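Local atomic coordinates of putative exported protein (Bacteroides fragilis NCTC 9343, PDB entry 3IEE), a protein that is of unknown function but is an alpha-helical protein, probably exported and perhaps lipid-modified at its N terminus. Residues M40-D45 with P68-K73. Numbering follows the deposited sequence.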
HETATM    1  N   MSE A  40       6.796   0.255   7.440  1.00 14.93           N
HETATM    2  CA  MSE A  40       6.057   0.711   8.620  1.00 16.43           C
HETATM    3  C   MSE A  40       4.696   0.064   8.798  1.00 16.89           C
HETATM    4  O   MSE A  40       4.232  -0.011   9.929  1.00 17.21           O
HETATM    5  CB  MSE A  40       5.879   2.224   8.637  1.00 15.47           C
HETATM    6  CG  MSE A  40       7.179   2.973   8.793  1.00 18.60           C
HETATM    7 SE   MSE A  40       8.003   2.610  10.558  0.75 22.66          SE
HETATM    8  CE  MSE A  40       9.243   1.156  10.114  1.00 21.00           C
ATOM      9  N   VAL A  41       4.064  -0.317   7.692  1.00 14.97           N
ATOM     10  CA  VAL A  41       2.859  -1.151   7.719  1.00 14.52           C
ATOM     11  C   VAL A  41       3.100  -2.397   6.879  1.00 16.90           C
ATOM     12  O   VAL A  41       2.795  -2.419   5.688  1.00 17.69           O
ATOM     13  CB  VAL A  41       1.604  -0.402   7.241  1.00 15.62           C
ATOM     14  CG1 VAL A  41       0.343  -1.268   7.538  1.00 17.22           C
ATOM     15  CG2 VAL A  41       1.513   0.969   7.841  1.00 12.67           C
ATOM     16  N   LYS A  42       3.715  -3.389   7.493  1.00 17.47           N
ATOM     17  CA  LYS A  42       3.896  -4.701   6.869  1.00 18.90           C
ATOM     18  C   LYS A  42       2.622  -5.495   7.170  1.00 16.98           C
ATOM     19  O   LYS A  42       2.503  -6.072   8.234  1.00 16.93           O
ATOM     20  CB  LYS A  42       5.129  -5.438   7.442  1.00 22.21           C
ATOM     21  CG  LYS A  42       6.513  -4.823   7.166  1.00 26.61           C
ATOM     22  CD  LYS A  42       7.630  -5.545   7.967  1.00 28.62           C
ATOM     23  CE  LYS A  42       8.991  -4.822   7.901  1.00 32.47           C
ATOM     24  NZ  LYS A  42       9.945  -5.316   8.959  1.00 36.29           N
ATOM     25  N   GLU A  43       1.682  -5.528   6.223  1.00 16.18           N
ATOM     26  CA  GLU A  43       0.326  -5.979   6.568  1.00 15.10           C
ATOM     27  C   GLU A  43       0.307  -7.422   7.105  1.00 16.10           C
ATOM     28  O   GLU A  43      -0.436  -7.731   8.011  1.00 16.00           O
ATOM     29  CB  GLU A  43      -0.605  -5.887   5.372  1.00 15.00           C
ATOM     30  CG  GLU A  43      -0.873  -4.463   4.823  1.00 19.44           C
ATOM     31  CD  GLU A  43       0.300  -3.813   4.060  1.00 16.74           C
ATOM     32  OE1 GLU A  43       1.313  -4.481   3.638  1.00 16.92           O
ATOM     33  OE2 GLU A  43       0.150  -2.596   3.860  1.00 20.11           O
ATOM     34  N   LYS A  44       1.086  -8.321   6.497  1.00 15.36           N
ATOM     35  CA  LYS A  44       1.112  -9.697   7.020  1.00 20.10           C
ATOM     36  C   LYS A  44       1.703  -9.815   8.452  1.00 19.14           C
ATOM     37  O   LYS A  44       1.243 -10.673   9.234  1.00 18.92           O
ATOM     38  CB  LYS A  44       1.773 -10.657   6.013  1.00 22.72           C
ATOM     39  CG  LYS A  44       0.746 -11.165   4.954  1.00 29.73           C
ATOM     40  CD  LYS A  44       1.419 -11.983   3.832  1.00 32.73           C
ATOM     41  CE  LYS A  44       1.363 -13.464   4.038  1.00 39.95           C
ATOM     42  NZ  LYS A  44       1.973 -14.127   2.839  1.00 39.85           N
ATOM     43  N   ASP A  45       2.693  -8.974   8.785  1.00 16.67           N
ATOM     44  CA  ASP A  45       3.272  -8.915  10.129  1.00 18.45           C
ATOM     45  C   ASP A  45       2.247  -8.386  11.119  1.00 18.08           C
ATOM     46  O   ASP A  45       2.086  -8.933  12.223  1.00 18.83           O
ATOM     47  CB  ASP A  45       4.536  -8.065  10.196  1.00 18.47           C
ATOM     48  CG  ASP A  45       5.742  -8.724   9.497  1.00 20.40           C
ATOM     49  OD1 ASP A  45       5.579  -9.822   8.950  1.00 20.69           O
ATOM     50  OD2 ASP A  45       6.845  -8.129   9.504  1.00 23.55           O
ATOM     51  N   PRO A  68       9.035  -8.806  15.095  1.00 22.36           N
ATOM     52  CA  PRO A  68       9.352  -7.591  15.866  1.00 22.68           C
ATOM     53  C   PRO A  68       9.098  -6.319  15.026  1.00 23.05           C
ATOM     54  O   PRO A  68       9.101  -6.366  13.792  1.00 24.12           O
ATOM     55  CB  PRO A  68      10.843  -7.755  16.127  1.00 24.67           C
ATOM     56  CG  PRO A  68      11.331  -8.516  14.929  1.00 23.00           C
ATOM     57  CD  PRO A  68      10.249  -9.496  14.608  1.00 20.28           C
ATOM     58  N   ALA A  69       8.836  -5.198  15.680  1.00 24.46           N
ATOM     59  CA  ALA A  69       8.610  -3.951  14.937  1.00 24.97           C
ATOM     60  C   ALA A  69       9.984  -3.425  14.562  1.00 25.74           C
ATOM     61  O   ALA A  69      10.811  -3.166  15.465  1.00 27.87           O
ATOM     62  CB  ALA A  69       7.879  -2.920  15.794  1.00 26.32           C
ATOM     63  N   VAL A  70      10.228  -3.276  13.265  1.00 28.24           N
ATOM     64  CA  VAL A  70      11.491  -2.672  12.796  1.00 31.41           C
ATOM     65  C   VAL A  70      11.574  -1.169  13.128  1.00 28.39           C
ATOM     66  O   VAL A  70      10.567  -0.466  13.182  1.00 24.61           O
ATOM     67  CB  VAL A  70      11.733  -2.895  11.260  1.00 33.99           C
ATOM     68  CG1 VAL A  70      11.806  -4.423  10.956  1.00 37.31           C
ATOM     69  CG2 VAL A  70      10.687  -2.153  10.385  1.00 33.32           C
ATOM     70  N   VAL A  71      12.791  -0.707  13.349  1.00 28.39           N
ATOM     71  CA  VAL A  71      13.050   0.706  13.613  1.00 27.60           C
ATOM     72  C   VAL A  71      12.726   1.485  12.347  1.00 24.91           C
ATOM     73  O   VAL A  71      13.043   1.054  11.225  1.00 25.02           O
ATOM     74  CB  VAL A  71      14.550   0.982  14.006  1.00 27.92           C
ATOM     75  CG1 VAL A  71      15.508   0.550  12.883  1.00 34.18           C
ATOM     76  CG2 VAL A  71      14.766   2.449  14.333  1.00 31.20           C
ATOM     77  N   SER A  72      12.090   2.629  12.549  1.00 22.71           N
ATOM     78  CA  SER A  72      11.739   3.535  11.471  1.00 21.68           C
ATOM     79  C   SER A  72      13.001   4.019  10.743  1.00 20.35           C
ATOM     80  O   SER A  72      13.959   4.473  11.398  1.00 21.11           O
ATOM     81  CB  SER A  72      10.985   4.726  12.067  1.00 23.28           C
ATOM     82  OG  SER A  72      10.722   5.717  11.092  1.00 23.04           O
ATOM     83  N   LYS A  73      12.996   3.944   9.408  1.00 20.16           N
ATOM     84  CA  LYS A  73      14.079   4.465   8.562  1.00 19.99           C
ATOM     85  C   LYS A  73      13.548   5.659   7.780  1.00 20.05           C
ATOM     86  O   LYS A  73      12.337   5.724   7.500  1.00 20.81           O
ATOM     87  CB  LYS A  73      14.553   3.397   7.562  1.00 22.25           C
ATOM     88  CG  LYS A  73      15.139   2.109   8.213  1.00 21.46           C
ATOM     89  CD  LYS A  73      15.214   0.975   7.158  1.00 25.02           C
ATOM     90  CE  LYS A  73      15.292  -0.422   7.823  1.00 27.59           C
ATOM     91  NZ  LYS A  73      16.142  -1.366   7.034  1.00 31.95           N
TER
HETATM   92  O   HOH W   1       6.994  -6.255  11.425  1.00 35.23           O
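Met40, a selenomethionine, sets its terminal methyl over one face of the Val71–Ser72 peptide, displaced toward the side that carries Val71 O and Ser72 CA; CE is 3.7 Å from Ser72 CA. The other flat group, the Asp45 carboxylate, meets Pro68 through a water that gives one hydrogen to Asp45 OD2, 2.7 Å away, from a point slightly out of the carboxylate plane, and the other to Pro68 O at 3.2 Å. This is the junction of two helices in an all-helical fold: helix 17-40 ends at Met40, Val41 breaks the helical path, Lys42 is the N-cap of helix 43-56, and the irregular strip 68-73 runs past this elbow. No direct hydrogen bond joins the two segments; side-chain packing and the water link them, and Arg104 bonds to both. The Met40 chain bends at chi2 (-65°) and again at chi3 (95°), which turns its end toward the strip although its CB does not point there. SE thereby lies alongside Ser72, 4.0 Å from its CB. Val70 CB points toward residues 40-45, and the side chain is met on two fronts: Met40 comes obliquely to CG2, while the extended Lys42 chain passes across the isopropyl group at about a right angle, with Lys42 CE 4.0 Å from Val70 CG2. The position of the lysine ammonium beside CG1 is doubtful. Helix 87-119 backs the junction: Phe101 touches both Met40 and Ser72, and Arg104 spans the segments, NH2 hydrogen-bonding to Val70 O and NE more weakly to Met40 O. Lys144 of helix 123-162 hydrogen-bonds to Val41 O and forms a salt bridge with Glu43. Val70 CG2, lying between its own backbone N and carbonyl carbon, receives Met40 CE at 3.6 Å.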